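Local coordinates for protein 6-phospho-alpha-glucosidase (Merdibacter massiliensis, PDB 6VC6) that hydrolyses 6-phospho-alpha-glucosides, probably by the NAD- and manganese-dependent chemistry of glycoside hydrolase family 4, at residues A[81-86]-A[131-136]; A[124-129]-A[150-155]; A[191-196]-A[337-342]. One frame throughout, in Å; residues are numbered along the deposited sequence.

Contact 1 of 3, residues A[81-86]-A[131-136]; sequences IFMQMR and HQIRQY. With NAD (nicotinamide-adenine-dinucleotide), chain G.
Ile81 and Met83 of the strand meet Ile133 of the helix. The strand 80-83 lies in the parallel part of the sheet of the NAD-binding domain, Rossmann-like as in family 4 glycoside hydrolases; the loop that follows the strand holds the cofactor. Helix 113-136 packs against this sheet. The contact is small, buried and wholly apolar. Met83 is a selenomethionine. Its CG lies anti to the carbonyl carbon and the chain bends at chi3 (71°), which turns CE toward the helix. Met83 and Ile133 meet tip to tip, with CE of Met83 3.7 Å from CD1 of Ile133. Ile81 runs alongside Ile133, the two side chains heading opposite ways. Here the branch methyl CG2 of Ile81 sits 4.1 Å from CD1 of Ile133.

Beyond the strand, residues 84-86 follow the cofactor. Met85, also a selenomethionine, lays its CE against the adenine, 3.4 Å from N1A of NAD. Its carbonyl O accepts a hydrogen bond from hydroxyl O3D of the nicotinamide ribose. Arg86 grips the diphosphate. Its chain bends at chi3 (-71°), and NE donates to the bridging O3 of NAD at 2.9 Å with an angle of 162°. NH2 forms a salt bridge with Glu109. A methionine in place of Arg86 would probably leave the diphosphate charge and Glu109 without this cationic partner. Carbon C3D of NAD lies over one face of the guanidinium, toward its rim. At the end of the side chain, Arg86 NH1 donates to O1N of NAD at 3.0 Å.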
# COMPACT_ATOMS: atom_id res chain seq x y z
N ILE A 81 0.53 -3.16 15.81
CA ILE A 81 1.56 -2.30 15.25
C ILE A 81 1.09 -1.86 13.87
O ILE A 81 0.94 -2.69 12.97
CB ILE A 81 2.92 -3.00 15.17
CG1 ILE A 81 3.32 -3.57 16.54
CG2 ILE A 81 3.99 -2.03 14.68
CD1 ILE A 81 3.58 -2.52 17.59
N PHE A 82 0.87 -0.56 13.71
CA PHE A 82 0.49 0.03 12.42
C PHE A 82 1.76 0.54 11.75
O PHE A 82 2.38 1.50 12.23
CB PHE A 82 -0.53 1.16 12.60
CG PHE A 82 -1.89 0.70 13.05
CD1 PHE A 82 -2.16 -0.64 13.31
CD2 PHE A 82 -2.92 1.62 13.22
CE1 PHE A 82 -3.41 -1.05 13.72
CE2 PHE A 82 -4.17 1.22 13.63
CZ PHE A 82 -4.42 -0.12 13.88
N MSE A 83 2.15 -0.09 10.65
CA MSE A 83 3.38 0.28 9.97
C MSE A 83 3.11 1.08 8.69
O MSE A 83 2.43 0.60 7.79
CB MSE A 83 4.21 -0.96 9.64
CG MSE A 83 4.28 -1.97 10.77
SE MSE A 83 5.83 -3.14 10.64
CE MSE A 83 7.21 -1.85 11.10
N GLN A 84 3.65 2.29 8.62
CA GLN A 84 3.51 3.15 7.45
C GLN A 84 4.79 3.94 7.22
O GLN A 84 4.79 5.16 7.02
CB GLN A 84 2.30 4.08 7.59
CG GLN A 84 2.29 4.94 8.85
CD GLN A 84 1.17 5.96 8.84
OE1 GLN A 84 1.12 6.86 9.68
NE2 GLN A 84 0.26 5.83 7.88
N MSE A 85 5.92 3.24 7.22
CA MSE A 85 7.21 3.83 6.93
C MSE A 85 7.40 4.04 5.46
O MSE A 85 6.75 3.37 4.68
CB MSE A 85 8.35 2.96 7.46
CG MSE A 85 8.59 1.69 6.63
SE MSE A 85 10.32 0.81 6.90
CE MSE A 85 10.20 0.62 8.83
N ARG A 86 8.28 4.96 5.07
CA ARG A 86 8.73 5.12 3.69
C ARG A 86 10.25 5.10 3.71
O ARG A 86 10.88 6.12 4.00
CB ARG A 86 8.19 6.40 3.06
CG ARG A 86 8.54 6.55 1.59
CD ARG A 86 8.11 7.91 1.04
NE ARG A 86 6.66 8.02 0.90
CZ ARG A 86 5.96 7.53 -0.12
NH1 ARG A 86 4.64 7.68 -0.16
NH2 ARG A 86 6.58 6.89 -1.10
N HIS A 131 12.24 -7.35 13.18
CA HIS A 131 13.10 -8.04 14.15
C HIS A 131 13.13 -7.30 15.48
O HIS A 131 13.13 -7.93 16.54
CB HIS A 131 14.51 -8.18 13.58
CG HIS A 131 14.69 -9.38 12.70
ND1 HIS A 131 14.39 -10.66 13.10
CD2 HIS A 131 15.14 -9.48 11.42
CE1 HIS A 131 14.65 -11.50 12.12
NE2 HIS A 131 15.10 -10.81 11.09
N GLN A 132 13.16 -5.98 15.43
CA GLN A 132 13.11 -5.19 16.64
C GLN A 132 11.79 -5.38 17.37
O GLN A 132 11.77 -5.55 18.58
CB GLN A 132 13.33 -3.72 16.35
CG GLN A 132 14.75 -3.36 15.99
CD GLN A 132 14.94 -1.87 15.80
OE1 GLN A 132 13.98 -1.14 15.65
NE2 GLN A 132 16.18 -1.43 15.81
N ILE A 133 10.69 -5.37 16.62
CA ILE A 133 9.37 -5.49 17.19
C ILE A 133 9.20 -6.84 17.88
O ILE A 133 8.67 -6.92 18.97
CB ILE A 133 8.28 -5.36 16.10
CG1 ILE A 133 8.30 -3.96 15.49
CG2 ILE A 133 6.90 -5.67 16.66
CD1 ILE A 133 7.57 -3.87 14.17
N ARG A 134 9.68 -7.89 17.23
CA ARG A 134 9.57 -9.24 17.74
C ARG A 134 10.42 -9.46 18.98
O ARG A 134 10.19 -10.38 19.75
CB ARG A 134 9.87 -10.26 16.65
CG ARG A 134 8.78 -10.37 15.59
CD ARG A 134 7.40 -10.27 16.20
NE ARG A 134 6.36 -10.60 15.24
CZ ARG A 134 5.10 -10.19 15.33
NH1 ARG A 134 4.23 -10.54 14.41
NH2 ARG A 134 4.71 -9.44 16.34
N GLN A 135 11.43 -8.61 19.15
CA GLN A 135 12.25 -8.59 20.35
C GLN A 135 11.45 -8.23 21.60
O GLN A 135 11.74 -8.71 22.68
CB GLN A 135 13.44 -7.64 20.17
CG GLN A 135 14.72 -8.33 19.74
CD GLN A 135 15.74 -7.38 19.14
OE1 GLN A 135 15.91 -6.25 19.59
NE2 GLN A 135 16.44 -7.85 18.11
N TYR A 136 10.49 -7.33 21.46
CA TYR A 136 9.66 -6.91 22.59
C TYR A 136 8.25 -7.49 22.68
O TYR A 136 7.81 -7.88 23.75
CB TYR A 136 9.61 -5.39 22.64
CG TYR A 136 10.97 -4.78 22.64
CD1 TYR A 136 11.68 -4.63 23.81
CD2 TYR A 136 11.56 -4.37 21.46
CE1 TYR A 136 12.94 -4.07 23.81
CE2 TYR A 136 12.82 -3.81 21.45
CZ TYR A 136 13.50 -3.67 22.63
OH TYR A 136 14.75 -3.12 22.63
PA NAD G . 6.30 10.06 4.38
O1A NAD G . 5.44 11.29 4.58
O2A NAD G . 7.73 10.21 3.94
O5B NAD G . 6.29 9.21 5.75
C5B NAD G . 7.26 8.19 5.97
C4B NAD G . 7.69 8.22 7.43
O4B NAD G . 8.31 6.97 7.77
C3B NAD G . 8.72 9.31 7.66
O3B NAD G . 8.31 10.12 8.76
C2B NAD G . 10.00 8.59 8.00
O2B NAD G . 10.71 9.29 9.03
C1B NAD G . 9.52 7.24 8.48
N9A NAD G . 10.53 6.17 8.25
C8A NAD G . 11.28 6.00 7.14
N7A NAD G . 12.11 4.93 7.28
C5A NAD G . 11.88 4.40 8.50
C6A NAD G . 12.41 3.26 9.29
N6A NAD G . 13.37 2.44 8.79
N1A NAD G . 11.90 3.06 10.53
C2A NAD G . 10.95 3.87 11.04
N3A NAD G . 10.43 4.92 10.38
C4A NAD G . 10.85 5.23 9.13
O3 NAD G . 5.56 9.05 3.37
PN NAD G . 3.97 9.08 3.13
O1N NAD G . 3.70 9.73 1.80
O2N NAD G . 3.27 9.56 4.38
O5D NAD G . 3.69 7.50 2.98
C5D NAD G . 3.62 6.67 4.13
C4D NAD G . 3.69 5.22 3.68
O4D NAD G . 2.37 4.69 3.53
C3D NAD G . 4.37 5.11 2.33
O3D NAD G . 5.34 4.06 2.38
C2D NAD G . 3.28 4.71 1.37
O2D NAD G . 3.77 3.86 0.34
C1D NAD G . 2.32 3.98 2.29
N1N NAD G . 0.97 3.89 1.75
C2N NAD G . 0.52 2.68 1.41
C3N NAD G . -0.74 2.50 0.89
C7N NAD G . -1.19 1.11 0.53
O7N NAD G . -2.19 0.96 -0.14
N7N NAD G . -0.46 0.08 0.96
C4N NAD G . -1.57 3.60 0.72
C5N NAD G . -1.08 4.86 1.07
C6N NAD G . 0.20 4.98 1.59

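Contact 2 of 3, residues A[124-129]-A[150-155]; sequences VDMIES and AIVAEA. With NAD (nicotinamide-adenine-dinucleotide), chain G.
Apolar contacts join the two helices, and they centre on Met126 against Val152 and Ile127 against Ala155. Met126 is a selenomethionine whose chain bends at both chi2 (-66°) and chi3 (-59°). The bends fold CE back toward the neighbouring helix, so both CG and CE border the same methyl. CG of Met126 lies 3.9 Å from CG1 of Val152, and CE is a little farther from it. The selenomethionine chain lies across the valine branch. Ile127 reaches over with its extended end, and its CD1 comes 4.4 Å from CB of Ala155. No hydrogen bond links the segments.

Helices 113-136 and 149-159 belong to the NAD-binding alpha/beta domain. Strand 141-144 of its parallel sheet lies between them in the chain. Leu156 adds to the apolar layer by touching both Met126 and Ile127.

The polar interactions point elsewhere. Asp125 binds the cofactor: N6A of the NAD adenine donates to its OD2 at 3.0 Å, with an angle of 154°. Glu154 makes salt bridges to Arg157, Arg158 and Lys392. The backbone O of Ala155 is hydrogen-bonded to the hydroxyl of Tyr399 on helix 378-400.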
# COMPACT_ATOMS: atom_id res chain seq x y z
N VAL A 124 15.26 -3.90 3.26
CA VAL A 124 16.27 -3.73 4.30
C VAL A 124 15.64 -3.19 5.58
O VAL A 124 15.86 -3.71 6.67
CB VAL A 124 17.40 -2.81 3.80
CG1 VAL A 124 18.34 -2.45 4.94
CG2 VAL A 124 18.16 -3.48 2.66
N ASP A 125 14.83 -2.13 5.45
CA ASP A 125 14.31 -1.45 6.63
C ASP A 125 13.13 -2.18 7.27
O ASP A 125 12.95 -2.11 8.49
CB ASP A 125 13.91 -0.02 6.28
CG ASP A 125 15.10 0.91 6.18
OD1 ASP A 125 16.24 0.42 6.08
OD2 ASP A 125 14.90 2.15 6.20
N MSE A 126 12.31 -2.86 6.48
CA MSE A 126 11.19 -3.60 7.03
C MSE A 126 11.64 -4.81 7.82
O MSE A 126 11.12 -5.02 8.91
CB MSE A 126 10.21 -4.05 5.96
CG MSE A 126 9.28 -2.97 5.43
SE MSE A 126 8.01 -2.27 6.74
CE MSE A 126 7.07 -3.90 7.21
N ILE A 127 12.58 -5.59 7.32
CA ILE A 127 13.09 -6.76 8.02
C ILE A 127 13.82 -6.35 9.29
O ILE A 127 13.71 -7.01 10.33
CB ILE A 127 13.99 -7.59 7.08
CG1 ILE A 127 13.14 -8.29 6.02
CG2 ILE A 127 14.82 -8.60 7.86
CD1 ILE A 127 13.93 -9.01 4.96
N GLU A 128 14.56 -5.24 9.24
CA GLU A 128 15.22 -4.73 10.43
C GLU A 128 14.20 -4.29 11.48
O GLU A 128 14.41 -4.49 12.68
CB GLU A 128 16.15 -3.57 10.06
CG GLU A 128 17.00 -3.05 11.21
CD GLU A 128 17.64 -1.71 10.90
OE1 GLU A 128 16.92 -0.78 10.50
OE2 GLU A 128 18.88 -1.60 11.05
N SER A 129 13.10 -3.69 11.04
CA SER A 129 12.12 -3.17 11.98
C SER A 129 11.31 -4.28 12.63
O SER A 129 11.03 -4.23 13.84
CB SER A 129 11.19 -2.18 11.28
OG SER A 129 10.22 -1.66 12.18
N ALA A 150 3.75 -5.55 -2.53
CA ALA A 150 4.00 -6.85 -3.15
C ALA A 150 5.41 -7.35 -2.87
O ALA A 150 5.62 -8.52 -2.61
CB ALA A 150 3.75 -6.79 -4.64
N ILE A 151 6.38 -6.45 -2.93
CA ILE A 151 7.77 -6.84 -2.70
C ILE A 151 8.02 -7.08 -1.22
O ILE A 151 8.73 -8.01 -0.83
CB ILE A 151 8.72 -5.78 -3.28
CG1 ILE A 151 8.57 -5.70 -4.80
CG2 ILE A 151 10.17 -6.09 -2.90
CD1 ILE A 151 9.15 -4.45 -5.41
N VAL A 152 7.43 -6.24 -0.36
CA VAL A 152 7.63 -6.39 1.08
C VAL A 152 7.04 -7.71 1.57
O VAL A 152 7.66 -8.42 2.37
CB VAL A 152 7.02 -5.19 1.84
CG1 VAL A 152 7.03 -5.44 3.34
CG2 VAL A 152 7.78 -3.92 1.51
N ALA A 153 5.85 -8.06 1.09
CA ALA A 153 5.22 -9.31 1.51
C ALA A 153 6.05 -10.52 1.11
O ALA A 153 6.14 -11.50 1.86
CB ALA A 153 3.80 -9.41 0.93
N GLU A 154 6.66 -10.47 -0.08
CA GLU A 154 7.48 -11.59 -0.53
C GLU A 154 8.74 -11.72 0.33
O GLU A 154 9.13 -12.84 0.69
CB GLU A 154 7.85 -11.41 -2.00
CG GLU A 154 8.97 -12.32 -2.49
CD GLU A 154 8.57 -13.78 -2.53
OE1 GLU A 154 7.36 -14.09 -2.47
OE2 GLU A 154 9.48 -14.64 -2.62
N ALA A 155 9.37 -10.60 0.67
CA ALA A 155 10.56 -10.65 1.52
C ALA A 155 10.21 -11.09 2.93
O ALA A 155 10.98 -11.84 3.56
CB ALA A 155 11.26 -9.29 1.53
PA NAD G . 6.30 10.06 4.38
O1A NAD G . 5.44 11.29 4.58
O2A NAD G . 7.73 10.21 3.94
O5B NAD G . 6.29 9.21 5.75
C5B NAD G . 7.26 8.19 5.97
C4B NAD G . 7.69 8.22 7.43
O4B NAD G . 8.31 6.97 7.77
C3B NAD G . 8.72 9.31 7.66
O3B NAD G . 8.31 10.12 8.76
C2B NAD G . 10.00 8.59 8.00
O2B NAD G . 10.71 9.29 9.03
C1B NAD G . 9.52 7.24 8.48
N9A NAD G . 10.53 6.17 8.25
C8A NAD G . 11.28 6.00 7.14
N7A NAD G . 12.11 4.93 7.28
C5A NAD G . 11.88 4.40 8.50
C6A NAD G . 12.41 3.26 9.29
N6A NAD G . 13.37 2.44 8.79
N1A NAD G . 11.90 3.06 10.53
C2A NAD G . 10.95 3.87 11.04
N3A NAD G . 10.43 4.92 10.38
C4A NAD G . 10.85 5.23 9.13
O3 NAD G . 5.56 9.05 3.37
PN NAD G . 3.97 9.08 3.13
O1N NAD G . 3.70 9.73 1.80
O2N NAD G . 3.27 9.56 4.38
O5D NAD G . 3.69 7.50 2.98
C5D NAD G . 3.62 6.67 4.13
C4D NAD G . 3.69 5.22 3.68
O4D NAD G . 2.37 4.69 3.53
C3D NAD G . 4.37 5.11 2.33
O3D NAD G . 5.34 4.06 2.38
C2D NAD G . 3.28 4.71 1.37
O2D NAD G . 3.77 3.86 0.34
C1D NAD G . 2.32 3.98 2.29
N1N NAD G . 0.97 3.89 1.75
C2N NAD G . 0.52 2.68 1.41
C3N NAD G . -0.74 2.50 0.89
C7N NAD G . -1.19 1.11 0.53
O7N NAD G . -2.19 0.96 -0.14
N7N NAD G . -0.46 0.08 0.96
C4N NAD G . -1.57 3.60 0.72
C5N NAD G . -1.08 4.86 1.07
C6N NAD G . 0.20 4.98 1.59

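Contact 3 of 3, residues A[191-196]-A[337-342]; sequences LDPVYF and RFIVIV
Asp192 and Arg337 form a salt bridge near the protein surface. Arg337 NH1 lies 3.3 Å from OD2 of Asp192, and the hydrogen bond within the bridge is weak. The carboxylate and guanidinium planes stand 85° apart, close to perpendicular. A water completes the link. It donates to Asp192 OD2 at 2.9 Å and accepts from Arg337 NE, lying in the guanidinium plane at its edge. OD2 therefore receives both the direct and the water-borne bond. A bend at chi3 (-65°) of Arg337 directs NH1 to the carboxylate. The hydroxyl of Tyr195 is hydrogen-bonded to Glu358 of the large sheet.

The strands come from two different sheets. Strand 191-196 is an edge of a three-stranded antiparallel sheet, and strand 336-343 belongs to the large mixed sheet. The segment axes come within 8.9 Å of each other at 33°, too far for backbone pairing, and here the sheets meet through side chains.

Ile339 fills the interface beyond the charged pair. Its CD1 touches CB of Tyr195 at 3.7 Å and also approaches CG of Pro193, at 4.1 Å. Ile339 runs across the tyrosine side chain, nearly perpendicular to it. CG2 of Ile339 meets the tyrosine ring obliquely, 3.7 Å from its CD1. Phe204 of the small sheet touches Pro193 and Ile339 and meets the Tyr195 ring.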
# COMPACT_ATOMS: atom_id res chain seq x y z
N LEU A 191 -21.41 -3.64 -1.41
CA LEU A 191 -20.84 -4.26 -2.60
C LEU A 191 -19.99 -5.45 -2.19
O LEU A 191 -19.14 -5.33 -1.30
CB LEU A 191 -20.00 -3.26 -3.40
CG LEU A 191 -20.69 -1.95 -3.80
CD1 LEU A 191 -19.66 -0.93 -4.26
CD2 LEU A 191 -21.73 -2.19 -4.88
N ASP A 192 -20.22 -6.60 -2.83
CA ASP A 192 -19.47 -7.82 -2.55
C ASP A 192 -18.62 -8.17 -3.76
O ASP A 192 -19.14 -8.73 -4.74
CB ASP A 192 -20.41 -8.97 -2.20
CG ASP A 192 -21.13 -8.76 -0.88
OD1 ASP A 192 -22.34 -9.05 -0.81
OD2 ASP A 192 -20.49 -8.29 0.08
N PRO A 193 -17.32 -7.88 -3.75
CA PRO A 193 -16.49 -8.13 -4.92
C PRO A 193 -15.88 -9.52 -4.94
O PRO A 193 -15.71 -10.18 -3.91
CB PRO A 193 -15.39 -7.06 -4.79
CG PRO A 193 -15.23 -6.92 -3.31
CD PRO A 193 -16.59 -7.15 -2.70
N VAL A 194 -15.55 -9.97 -6.15
CA VAL A 194 -14.70 -11.13 -6.38
C VAL A 194 -13.46 -10.63 -7.11
O VAL A 194 -13.56 -10.07 -8.21
CB VAL A 194 -15.42 -12.22 -7.19
CG1 VAL A 194 -14.51 -13.42 -7.38
CG2 VAL A 194 -16.71 -12.63 -6.50
N TYR A 195 -12.30 -10.82 -6.49
CA TYR A 195 -11.08 -10.14 -6.92
C TYR A 195 -9.91 -11.11 -6.90
O TYR A 195 -9.85 -12.02 -6.06
CB TYR A 195 -10.80 -8.93 -6.00
CG TYR A 195 -9.54 -8.15 -6.30
CD1 TYR A 195 -8.33 -8.50 -5.72
CD2 TYR A 195 -9.57 -7.05 -7.14
CE1 TYR A 195 -7.17 -7.79 -5.98
CE2 TYR A 195 -8.42 -6.32 -7.41
CZ TYR A 195 -7.23 -6.70 -6.83
OH TYR A 195 -6.08 -5.98 -7.09
N PHE A 196 -8.98 -10.92 -7.83
CA PHE A 196 -7.75 -11.69 -7.86
C PHE A 196 -6.64 -10.83 -8.46
O PHE A 196 -6.90 -9.89 -9.21
CB PHE A 196 -7.91 -12.99 -8.67
CG PHE A 196 -7.82 -12.81 -10.17
CD1 PHE A 196 -6.59 -12.87 -10.82
CD2 PHE A 196 -8.96 -12.60 -10.92
CE1 PHE A 196 -6.51 -12.71 -12.19
CE2 PHE A 196 -8.89 -12.44 -12.29
CZ PHE A 196 -7.66 -12.50 -12.93
N ARG A 337 -15.20 -9.48 5.45
CA ARG A 337 -14.48 -9.66 4.20
C ARG A 337 -13.64 -8.43 3.87
O ARG A 337 -14.14 -7.31 3.85
CB ARG A 337 -15.45 -9.96 3.06
CG ARG A 337 -15.99 -11.38 3.07
CD ARG A 337 -16.93 -11.62 1.90
NE ARG A 337 -18.14 -10.79 1.99
CZ ARG A 337 -19.22 -11.13 2.68
NH1 ARG A 337 -20.27 -10.32 2.71
NH2 ARG A 337 -19.27 -12.28 3.33
N PHE A 338 -12.35 -8.66 3.61
CA PHE A 338 -11.44 -7.64 3.12
C PHE A 338 -10.64 -8.22 1.96
O PHE A 338 -10.53 -9.44 1.79
CB PHE A 338 -10.47 -7.16 4.21
CG PHE A 338 -11.12 -6.39 5.32
CD1 PHE A 338 -11.43 -5.05 5.18
CD2 PHE A 338 -11.42 -7.02 6.52
CE1 PHE A 338 -12.03 -4.35 6.21
CE2 PHE A 338 -12.02 -6.32 7.55
CZ PHE A 338 -12.32 -4.98 7.40
N ILE A 339 -10.07 -7.32 1.16
CA ILE A 339 -9.14 -7.70 0.10
C ILE A 339 -7.74 -7.42 0.61
O ILE A 339 -7.32 -6.26 0.69
CB ILE A 339 -9.43 -6.94 -1.21
CG1 ILE A 339 -10.81 -7.33 -1.75
CG2 ILE A 339 -8.35 -7.24 -2.24
CD1 ILE A 339 -11.15 -6.69 -3.08
N VAL A 340 -7.02 -8.47 0.98
CA VAL A 340 -5.70 -8.36 1.59
C VAL A 340 -4.72 -9.25 0.84
O VAL A 340 -5.09 -10.01 -0.06
CB VAL A 340 -5.72 -8.72 3.09
CG1 VAL A 340 -6.68 -7.81 3.84
CG2 VAL A 340 -6.10 -10.18 3.28
N ILE A 341 -3.45 -9.15 1.23
CA ILE A 341 -2.36 -9.88 0.59
C ILE A 341 -2.06 -11.13 1.41
O ILE A 341 -1.81 -11.04 2.62
CB ILE A 341 -1.11 -8.99 0.45
CG1 ILE A 341 -1.41 -7.80 -0.46
CG2 ILE A 341 0.06 -9.80 -0.09
CD1 ILE A 341 -0.34 -6.73 -0.43
N VAL A 342 -2.08 -12.29 0.75
CA VAL A 342 -1.91 -13.57 1.42
C VAL A 342 -1.07 -14.50 0.55
O VAL A 342 -0.95 -14.32 -0.66
CB VAL A 342 -3.26 -14.25 1.75
CG1 VAL A 342 -4.00 -13.48 2.83
CG2 VAL A 342 -4.11 -14.36 0.50
O HOH W 1 -17.66 -8.42 0.46

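From the N terminus, strand 80-83 comes first. Contact 1 closes the loop that runs from it, largely through helices, to the end of helix 113-136. Contact 2 opens inside that loop, at 124-129, and closes beyond it at 150-155, so the two cross. They share helix 113-136 and touch where Met83 SE packs 3.7 Å from Met126 CE. Both also reach NAD. Contact 3 follows in series. It spans 140 residues between its segments and ties the small antiparallel sheet to the large mixed sheet that also holds strand 80-83. Contacts 2 and 3 meet where Ala153 CB lies 3.9 Å from Ile341 CG2. Contacts 1 and 3 do not touch.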